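Local atomic coordinates of poly-beta-1,6-N-acetyl-D-glucosamine N-deacetylase (PDB entry 4U10), a protein that probably removes acetyl groups from the N-acetylglucosamine units of poly-beta-1,6-N-acetyl-D-glucosamine, using a metal-binding polysaccharide deacetylase domain that makes up much of this chain. Residues L71-G76 with Y93-A98; I87-N92 with S136-I141; A142-N147 with V207-Q212. All blocks are in the same frame, centred on the assembly; numbering follows the deposited sequence.

Contact 1: residues L71-G76 with Y93-A98. With ZN (zinc ion), chain D; ZN (zinc ion), chain C.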
loop_
_atom_site.group_PDB
_atom_site.type_symbol
_atom_site.label_atom_id
_atom_site.label_comp_id
_atom_site.label_asym_id
_atom_site.label_seq_id
_atom_site.Cartn_x
_atom_site.Cartn_y
_atom_site.Cartn_z
ATOM N N LEU A 71 -4.772 -6.302 7.019
ATOM C CA LEU A 71 -4.744 -4.842 7.142
ATOM C C LEU A 71 -3.582 -4.319 6.317
ATOM O O LEU A 71 -2.537 -4.869 6.416
ATOM C CB LEU A 71 -4.475 -4.441 8.598
ATOM C CG LEU A 71 -5.467 -4.894 9.654
ATOM C CD1 LEU A 71 -5.030 -4.468 11.060
ATOM C CD2 LEU A 71 -6.861 -4.401 9.360
ATOM N N SER A 72 -3.762 -3.213 5.564
ATOM C CA SER A 72 -2.728 -2.659 4.697
ATOM C C SER A 72 -2.647 -1.122 4.784
ATOM O O SER A 72 -3.689 -0.460 4.915
ATOM C CB SER A 72 -2.912 -3.122 3.252
ATOM O OG SER A 72 -4.130 -2.683 2.656
ATOM N N PHE A 73 -1.407 -0.591 4.787
ATOM C CA PHE A 73 -1.181 0.828 4.969
ATOM C C PHE A 73 -0.247 1.285 3.879
ATOM O O PHE A 73 0.794 0.652 3.624
ATOM C CB PHE A 73 -0.594 1.159 6.331
ATOM C CG PHE A 73 -1.475 0.751 7.469
ATOM C CD1 PHE A 73 -1.443 -0.561 7.969
ATOM C CD2 PHE A 73 -2.324 1.671 8.077
ATOM C CE1 PHE A 73 -2.311 -0.930 8.998
ATOM C CE2 PHE A 73 -3.157 1.300 9.096
ATOM C CZ PHE A 73 -3.168 -0.009 9.546
ATOM N N ASP A 74 -0.714 2.276 3.126
ATOM C CA ASP A 74 0.006 2.770 1.945
ATOM C C ASP A 74 0.716 4.112 2.168
ATOM O O ASP A 74 0.152 5.016 2.790
ATOM C CB ASP A 74 -0.916 3.025 0.756
ATOM C CG ASP A 74 -1.585 1.784 0.182
ATOM O OD1 ASP A 74 -1.308 0.639 0.592
ATOM O OD2 ASP A 74 -2.381 2.004 -0.791
ATOM N N ASP A 75 1.941 4.185 1.598
ATOM C CA ASP A 75 2.655 5.364 1.111
ATOM C C ASP A 75 3.978 5.647 1.804
ATOM O O ASP A 75 4.849 6.207 1.185
ATOM C CB ASP A 75 1.834 6.661 1.129
ATOM C CG ASP A 75 0.802 6.694 0.088
ATOM O OD1 ASP A 75 0.529 5.686 -0.578
ATOM O OD2 ASP A 75 0.262 7.794 -0.099
ATOM N N GLY A 76 4.140 5.201 3.041
ATOM C CA GLY A 76 5.353 5.500 3.808
ATOM C C GLY A 76 5.240 6.647 4.752
ATOM O O GLY A 76 6.273 7.131 5.216
ATOM N N TYR A 93 -2.063 -7.055 16.054
ATOM C CA TYR A 93 -2.482 -7.096 14.654
ATOM C C TYR A 93 -1.342 -6.926 13.705
ATOM O O TYR A 93 -0.628 -5.917 13.740
ATOM C CB TYR A 93 -3.495 -5.985 14.375
ATOM C CG TYR A 93 -4.899 -6.250 14.833
ATOM C CD1 TYR A 93 -5.292 -7.471 15.420
ATOM C CD2 TYR A 93 -5.870 -5.295 14.637
ATOM C CE1 TYR A 93 -6.620 -7.674 15.813
ATOM C CE2 TYR A 93 -7.184 -5.518 15.011
ATOM C CZ TYR A 93 -7.556 -6.701 15.615
ATOM O OH TYR A 93 -8.892 -6.873 15.947
ATOM N N PRO A 94 -1.113 -7.931 12.858
ATOM C CA PRO A 94 -0.146 -7.710 11.800
ATOM C C PRO A 94 -0.762 -6.895 10.656
ATOM O O PRO A 94 -2.011 -6.735 10.561
ATOM C CB PRO A 94 0.165 -9.108 11.305
ATOM C CG PRO A 94 -1.028 -9.909 11.623
ATOM C CD PRO A 94 -1.653 -9.295 12.837
ATOM N N ALA A 95 0.103 -6.462 9.766
ATOM C CA ALA A 95 -0.280 -5.598 8.653
ATOM C C ALA A 95 0.804 -5.644 7.550
ATOM O O ALA A 95 1.917 -6.078 7.780
ATOM C CB ALA A 95 -0.428 -4.194 9.173
ATOM N N VAL A 96 0.405 -5.193 6.368
ATOM C CA VAL A 96 1.230 -4.934 5.233
ATOM C C VAL A 96 1.430 -3.416 5.131
ATOM O O VAL A 96 0.475 -2.661 5.249
ATOM C CB VAL A 96 0.559 -5.458 3.956
ATOM C CG1 VAL A 96 1.368 -5.036 2.745
ATOM C CG2 VAL A 96 0.439 -6.964 4.007
ATOM N N PHE A 97 2.660 -2.986 4.931
ATOM C CA PHE A 97 2.996 -1.561 4.807
ATOM C C PHE A 97 3.686 -1.404 3.433
ATOM O O PHE A 97 4.617 -2.167 3.119
ATOM C CB PHE A 97 3.963 -1.202 5.921
ATOM C CG PHE A 97 4.472 0.227 5.916
ATOM C CD1 PHE A 97 3.620 1.298 5.757
ATOM C CD2 PHE A 97 5.827 0.499 6.183
ATOM C CE1 PHE A 97 4.126 2.598 5.816
ATOM C CE2 PHE A 97 6.303 1.819 6.300
ATOM C CZ PHE A 97 5.454 2.840 6.067
ATOM N N ALA A 98 3.249 -0.415 2.642
ATOM C CA ALA A 98 3.770 -0.173 1.321
ATOM C C ALA A 98 4.321 1.255 1.120
ATOM O O ALA A 98 3.668 2.175 0.564
ATOM C CB ALA A 98 2.730 -0.525 0.290
HETATM ZN ZN ZN D . -3.098 3.791 -1.610
HETATM ZN ZN ZN C . -0.170 5.464 -2.330
HETATM O O HOH W 1 -2.796 -7.858 8.331
HETATM O O HOH W 2 -1.894 4.876 -2.784
#
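L71 meets Y93, P94 and A95 where two parallel strands, 71-75 and 95-98, begin to run side by side. CB of L71 lies 4.1 Å from CB of A95; CG follows at 4.0 Å from the carbonyl O of P94. With CG anti to the carbonyl carbon (chi1 -60°) and CD1 anti to CA (chi2 178°), CD1 ends 3.8 Å from both CD2 of Y93 and O of P94, the leucine and tyrosine side chains crossing at a slant. A water links L71 N to P94 O.

The backbones then pair in parallel. V96 N donates to L71 O and its own O accepts from F73 N at 2.8 Å; A98 N and O repeat the pattern with F73 O and D75 N. F73 presents its ring edge to A95, whose CB lies in the ring plane 3.8 Å from CE1. On the same face of the sheet, F97 CZ reaches to 3.5 Å from CA of G76.

OD2 of D74 binds one zinc ion, shared with H10, and its OD1 forms a salt bridge with R247. OD1 of D75 holds another zinc at 1.9 Å together with H144 and H149; one water bridges both metals. D75, at the C-terminal end of strand 68-75, the first strand of a beta-alpha-beta unit with helix 79-91 and strand 95-99, is the aspartate of the Asp-His-His metal site typical of the polysaccharide deacetylase (NodB) fold.

Contact 2: residues I87-N92 with S136-I141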
loop_
_atom_site.group_PDB
_atom_site.type_symbol
_atom_site.label_atom_id
_atom_site.label_comp_id
_atom_site.label_asym_id
_atom_site.label_seq_id
_atom_site.Cartn_x
_atom_site.Cartn_y
_atom_site.Cartn_z
ATOM N N ILE A 87 -0.396 0.908 18.029
ATOM C CA ILE A 87 -1.725 0.352 18.047
ATOM C C ILE A 87 -1.702 -1.072 17.538
ATOM O O ILE A 87 -2.300 -1.942 18.153
ATOM C CB ILE A 87 -2.715 1.212 17.246
ATOM C CG1 ILE A 87 -2.896 2.580 17.927
ATOM C CG2 ILE A 87 -4.105 0.538 17.176
ATOM C CD1 ILE A 87 -3.586 3.618 17.046
ATOM N N LEU A 88 -0.952 -1.341 16.467
ATOM C CA LEU A 88 -0.880 -2.741 15.963
ATOM C C LEU A 88 -0.317 -3.655 17.030
ATOM O O LEU A 88 -0.832 -4.779 17.221
ATOM C CB LEU A 88 -0.046 -2.852 14.695
ATOM C CG LEU A 88 -0.493 -2.125 13.426
ATOM C CD1 LEU A 88 0.569 -2.151 12.336
ATOM C CD2 LEU A 88 -1.828 -2.718 12.990
ATOM N N LYS A 89 0.731 -3.187 17.704
ATOM C CA LYS A 89 1.370 -3.910 18.779
ATOM C C LYS A 89 0.409 -4.171 19.957
ATOM O O LYS A 89 0.366 -5.270 20.439
ATOM C CB LYS A 89 2.608 -3.195 19.298
ATOM C CG LYS A 89 3.735 -3.184 18.314
ATOM C CD LYS A 89 5.039 -2.795 18.957
ATOM C CE LYS A 89 5.008 -1.346 19.404
ATOM N NZ LYS A 89 6.385 -0.798 19.651
ATOM N N ALA A 90 -0.320 -3.157 20.401
ATOM C CA ALA A 90 -1.370 -3.288 21.427
ATOM C C ALA A 90 -2.471 -4.312 21.089
ATOM O O ALA A 90 -2.913 -5.069 21.944
ATOM C CB ALA A 90 -2.045 -1.933 21.624
ATOM N N TYR A 91 -2.913 -4.333 19.847
ATOM C CA TYR A 91 -3.891 -5.316 19.412
ATOM C C TYR A 91 -3.313 -6.658 18.980
ATOM O O TYR A 91 -4.063 -7.578 18.666
ATOM C CB TYR A 91 -4.684 -4.715 18.258
ATOM C CG TYR A 91 -5.745 -3.773 18.764
ATOM C CD1 TYR A 91 -5.450 -2.482 19.132
ATOM C CD2 TYR A 91 -7.075 -4.207 18.843
ATOM C CE1 TYR A 91 -6.471 -1.621 19.583
ATOM C CE2 TYR A 91 -8.087 -3.385 19.313
ATOM C CZ TYR A 91 -7.788 -2.102 19.717
ATOM O OH TYR A 91 -8.847 -1.318 20.149
ATOM N N ASN A 92 -2.000 -6.740 18.934
ATOM C CA ASN A 92 -1.297 -7.802 18.232
ATOM C C ASN A 92 -1.878 -8.132 16.812
ATOM O O ASN A 92 -2.125 -9.283 16.423
ATOM C CB ASN A 92 -1.153 -9.024 19.140
ATOM C CG ASN A 92 -0.081 -9.963 18.652
ATOM O OD1 ASN A 92 1.018 -9.546 18.262
ATOM N ND2 ASN A 92 -0.407 -11.231 18.638
ATOM N N SER A 136 9.578 -6.888 14.293
ATOM C CA SER A 136 8.516 -7.242 15.257
ATOM C C SER A 136 7.775 -8.462 14.796
ATOM O O SER A 136 7.034 -9.096 15.546
ATOM C CB SER A 136 7.550 -6.085 15.355
ATOM O OG SER A 136 6.590 -6.155 14.307
ATOM N N GLY A 137 7.941 -8.815 13.538
ATOM C CA GLY A 137 7.103 -9.808 12.934
ATOM C C GLY A 137 5.664 -9.383 12.649
ATOM O O GLY A 137 4.933 -10.150 12.111
ATOM N N LEU A 138 5.272 -8.159 12.942
ATOM C CA LEU A 138 3.905 -7.706 12.662
ATOM C C LEU A 138 3.687 -7.078 11.272
ATOM O O LEU A 138 2.584 -7.075 10.736
ATOM C CB LEU A 138 3.443 -6.721 13.742
ATOM C CG LEU A 138 3.182 -7.345 15.115
ATOM C CD1 LEU A 138 2.778 -6.235 16.045
ATOM C CD2 LEU A 138 2.127 -8.415 15.035
ATOM N N VAL A 139 4.720 -6.551 10.689
ATOM C CA VAL A 139 4.591 -5.731 9.497
ATOM C C VAL A 139 5.403 -6.327 8.341
ATOM O O VAL A 139 6.634 -6.455 8.425
ATOM C CB VAL A 139 5.056 -4.300 9.771
ATOM C CG1 VAL A 139 4.838 -3.394 8.523
ATOM C CG2 VAL A 139 4.406 -3.734 11.049
ATOM N N GLU A 140 4.698 -6.672 7.271
ATOM C CA GLU A 140 5.255 -7.118 6.011
ATOM C C GLU A 140 5.498 -5.862 5.134
ATOM O O GLU A 140 4.587 -5.022 5.001
ATOM C CB GLU A 140 4.212 -8.002 5.331
ATOM C CG GLU A 140 4.446 -8.351 3.852
ATOM C CD GLU A 140 5.066 -9.709 3.674
ATOM O OE1 GLU A 140 4.912 -10.529 4.572
ATOM O OE2 GLU A 140 5.690 -9.951 2.660
ATOM N N ILE A 141 6.724 -5.715 4.612
ATOM C CA ILE A 141 7.065 -4.638 3.650
ATOM C C ILE A 141 6.761 -4.975 2.179
ATOM O O ILE A 141 7.331 -5.854 1.606
ATOM C CB ILE A 141 8.510 -4.168 3.798
ATOM C CG1 ILE A 141 8.850 -3.996 5.257
ATOM C CG2 ILE A 141 8.679 -2.814 3.105
ATOM C CD1 ILE A 141 7.870 -3.098 6.042
#
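A Schellman motif ends helix 79-91 at N92, and the isobutyl group of L138 packs against this helix terminus from the turn that leads into strand 139-141. N92 takes positive phi (44°) and its backbone N bonds back to K89 O, so the chain turns sharply out of the helix and its side chain is brought beside L138.

The two methyl groups of L138 divide the work. CD1 lies along the flank of the last turn, 3.9 Å from both CA and CG of K89 and 4.1 Å from the carbonyl O of L88. CD2 points to N92, whose amide oxygen OD1 comes within 3.6 Å of it, a van der Waals contact of a polar atom with a methyl group. Both K89 and N92 cross the leucine at roughly a right angle. The lysine takes part through the base of its chain alone: a bend at chi3 (-67°) carries its amine away from L138. Deeper in, L88 CD1 meets V139 CG2 at 4.3 Å, a loose apolar touch.

L138 itself is positioned by the turn before it. OG of S136 accepts from L138 N at 2.8 Å, an ST turn, and is also bonded to M133 O of helix 127-135; G137 ends that helix with positive phi. No hydrogen bond joins the two segments, and the contact rests on van der Waals packing, mostly of L138 methyl groups, with K89 and N92 on its solvent-exposed side. Strand 95-99 adjoins it: A95 bonds to the backbones of L138 and E140 and receives the side chain of L88. V139 touches F97 and M133 of helix 127-135, and F38 of helix 31-42 touches L88 as well.

Contact 3: residues A142-N147 with V207-Q212; sequences ASHTDN and VWPYGQ. With ZN (zinc ion), chain C.
The backbones of S143-H144 and V207 run close together, with CA of H144 5.0 Å from CA of V207, V207 N donating an almost straight bond of 2.7 Å to S143 O, and CA of H144 approaching V207 O in a C-H...O contact. The imidazole of H144 makes the second link. Its ND1 gives a hydrogen to the same V207 O at 2.6 Å (157° at the hydrogen); the oxygen lies close to the ring plane, but the nitrogen stands well above the plane of the carbonyl group. With CG anti to the backbone N (chi1 -158°), the ring is swung across to V207, and the bond at ND1 fixes its rotation.

NE2, the other ring nitrogen, binds the zinc ion at 2.1 Å. D75, H149 and a water complete the coordination, giving the Asp-His-His metal site of the polysaccharide deacetylase family, with the histidines coming from the loop that follows strand 139-141. The same water is weakly bonded to the backbone N of Y210.

CG of P209 lies over one face of the H144 ring, about 4.1 Å above the plane and shifted toward the rim, while W208 O comes to the ring edge at CE1. V207 packs with both branches: CG1 lies 3.9 Å from ND1 of H144, and CG2 touches CB of A142. In the same loop as the histidine, S143 OG accepts from T145 N in an ST turn and bonds to S191 of helix 177-199. T145 OG1 donates to H144 O at 2.6 Å, in the carbonyl plane on a lone pair, and takes a bond from L148 N; its methyl CG2 meets CD of P209 tip to tip at 3.8 Å.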
loop_
_atom_site.group_PDB
_atom_site.type_symbol
_atom_site.label_atom_id
_atom_site.label_comp_id
_atom_site.label_asym_id
_atom_site.label_seq_id
_atom_site.Cartn_x
_atom_site.Cartn_y
_atom_site.Cartn_z
ATOM N N ALA A 142 5.808 -4.261 1.598
ATOM C CA ALA A 142 5.490 -4.378 0.192
ATOM C C ALA A 142 5.999 -3.188 -0.574
ATOM O O ALA A 142 6.252 -2.123 -0.014
ATOM C CB ALA A 142 4.015 -4.470 0.025
ATOM N N SER A 143 6.082 -3.340 -1.881
ATOM C CA SER A 143 6.393 -2.208 -2.741
ATOM C C SER A 143 5.163 -1.399 -3.043
ATOM O O SER A 143 4.018 -1.946 -3.118
ATOM C CB SER A 143 6.963 -2.727 -4.055
ATOM O OG SER A 143 7.284 -1.699 -4.940
ATOM N N HIS A 144 5.413 -0.102 -3.332
ATOM C CA HIS A 144 4.410 0.846 -3.813
ATOM C C HIS A 144 5.092 1.704 -4.885
ATOM O O HIS A 144 4.759 2.885 -5.063
ATOM C CB HIS A 144 3.974 1.724 -2.652
ATOM C CG HIS A 144 2.633 2.393 -2.792
ATOM N ND1 HIS A 144 1.520 1.798 -3.351
ATOM C CD2 HIS A 144 2.195 3.546 -2.239
ATOM C CE1 HIS A 144 0.483 2.590 -3.209
ATOM N NE2 HIS A 144 0.866 3.649 -2.515
ATOM N N THR A 145 5.934 1.038 -5.680
ATOM C CA THR A 145 6.799 1.563 -6.754
ATOM C C THR A 145 7.967 2.282 -6.128
ATOM O O THR A 145 7.963 2.483 -4.944
ATOM C CB THR A 145 6.084 2.476 -7.808
ATOM O OG1 THR A 145 5.847 3.746 -7.215
ATOM C CG2 THR A 145 4.730 1.861 -8.197
ATOM N N ASP A 146 9.030 2.487 -6.926
ATOM C CA ASP A 146 10.135 3.279 -6.513
ATOM C C ASP A 146 9.793 4.783 -6.610
ATOM O O ASP A 146 9.797 5.520 -5.631
ATOM C CB ASP A 146 11.428 2.935 -7.304
ATOM C CG ASP A 146 12.686 3.356 -6.527
ATOM O OD1 ASP A 146 12.717 3.165 -5.272
ATOM O OD2 ASP A 146 13.642 3.803 -7.181
ATOM N N ASN A 147 9.528 5.218 -7.804
ATOM C CA ASN A 147 9.190 6.608 -8.078
ATOM C C ASN A 147 8.080 6.751 -9.149
ATOM O O ASN A 147 8.168 7.561 -10.056
ATOM C CB ASN A 147 10.445 7.359 -8.482
ATOM C CG ASN A 147 10.203 8.837 -8.639
ATOM O OD1 ASN A 147 9.339 9.360 -8.025
ATOM N ND2 ASN A 147 10.912 9.468 -9.506
ATOM N N VAL A 207 1.782 -2.986 -4.322
ATOM C CA VAL A 207 0.563 -2.261 -4.102
ATOM C C VAL A 207 0.468 -1.098 -5.053
ATOM O O VAL A 207 1.339 -0.214 -5.064
ATOM C CB VAL A 207 0.454 -1.772 -2.633
ATOM C CG1 VAL A 207 -0.894 -1.099 -2.417
ATOM C CG2 VAL A 207 0.660 -2.921 -1.628
ATOM N N TRP A 208 -0.639 -1.010 -5.796
ATOM C CA TRP A 208 -0.706 -0.016 -6.896
ATOM C C TRP A 208 -1.040 1.328 -6.316
ATOM O O TRP A 208 -2.003 1.429 -5.510
ATOM C CB TRP A 208 -1.806 -0.410 -7.881
ATOM C CG TRP A 208 -1.614 -1.774 -8.473
ATOM C CD1 TRP A 208 -2.477 -2.820 -8.393
ATOM C CD2 TRP A 208 -0.505 -2.220 -9.273
ATOM N NE1 TRP A 208 -1.952 -3.889 -9.062
ATOM C CE2 TRP A 208 -0.745 -3.555 -9.599
ATOM C CE3 TRP A 208 0.698 -1.629 -9.705
ATOM C CZ2 TRP A 208 0.150 -4.302 -10.339
ATOM C CZ3 TRP A 208 1.549 -2.359 -10.421
ATOM C CH2 TRP A 208 1.285 -3.686 -10.745
ATOM N N PRO A 209 -0.274 2.383 -6.688
ATOM C CA PRO A 209 -0.711 3.747 -6.365
ATOM C C PRO A 209 -2.118 4.007 -6.860
ATOM O O PRO A 209 -2.431 3.718 -8.031
ATOM C CB PRO A 209 0.298 4.608 -7.190
ATOM C CG PRO A 209 1.564 3.819 -7.039
ATOM C CD PRO A 209 1.028 2.431 -7.382
ATOM N N TYR A 210 -2.956 4.560 -5.978
ATOM C CA TYR A 210 -4.323 4.977 -6.292
ATOM C C TYR A 210 -5.165 3.798 -6.725
ATOM O O TYR A 210 -6.199 3.982 -7.315
ATOM C CB TYR A 210 -4.285 6.032 -7.429
ATOM C CG TYR A 210 -3.143 7.098 -7.348
ATOM C CD1 TYR A 210 -3.077 8.010 -6.345
ATOM C CD2 TYR A 210 -2.152 7.161 -8.325
ATOM C CE1 TYR A 210 -2.047 8.943 -6.275
ATOM C CE2 TYR A 210 -1.137 8.108 -8.293
ATOM C CZ TYR A 210 -1.095 9.005 -7.261
ATOM O OH TYR A 210 -0.077 9.955 -7.235
ATOM N N GLY A 211 -4.738 2.558 -6.502
ATOM C CA GLY A 211 -5.590 1.433 -6.909
ATOM C C GLY A 211 -5.487 1.089 -8.404
ATOM O O GLY A 211 -6.149 0.180 -8.851
ATOM N N GLN A 212 -4.675 1.826 -9.194
ATOM C CA GLN A 212 -4.750 1.704 -10.620
ATOM C C GLN A 212 -3.583 0.892 -11.199
ATOM O O GLN A 212 -2.415 1.162 -10.930
ATOM C CB GLN A 212 -4.806 3.077 -11.297
ATOM C CG GLN A 212 -6.014 3.929 -10.849
ATOM C CD GLN A 212 -7.348 3.215 -11.137
ATOM O OE1 GLN A 212 -8.266 3.189 -10.259
ATOM N NE2 GLN A 212 -7.448 2.572 -12.311
HETATM ZN ZN ZN C . -0.170 5.464 -2.330
HETATM O O HOH W 2 -1.894 4.876 -2.784
#

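All three contacts lie within the polysaccharide deacetylase domain. Contacts 1 and 2, with centres about 9 Å apart, interlock along the chain, their segments alternating; strand 95-99 stands between strands 68-75 and 139-141 in one parallel part of the sheet. Contact 3 comes later: its first segment continues directly from I141, and its centre is about 12 Å from that of contact 1 and 21 Å from that of contact 2. Contact 2 lies by the N-terminal ends of strands 95-99 and 139-141, remote from the D75 zinc. Contacts 1 and 3 share that zinc and its water, a site assembled at the C-terminal ends of neighbouring strands, consistent with the active site of a deacetylase.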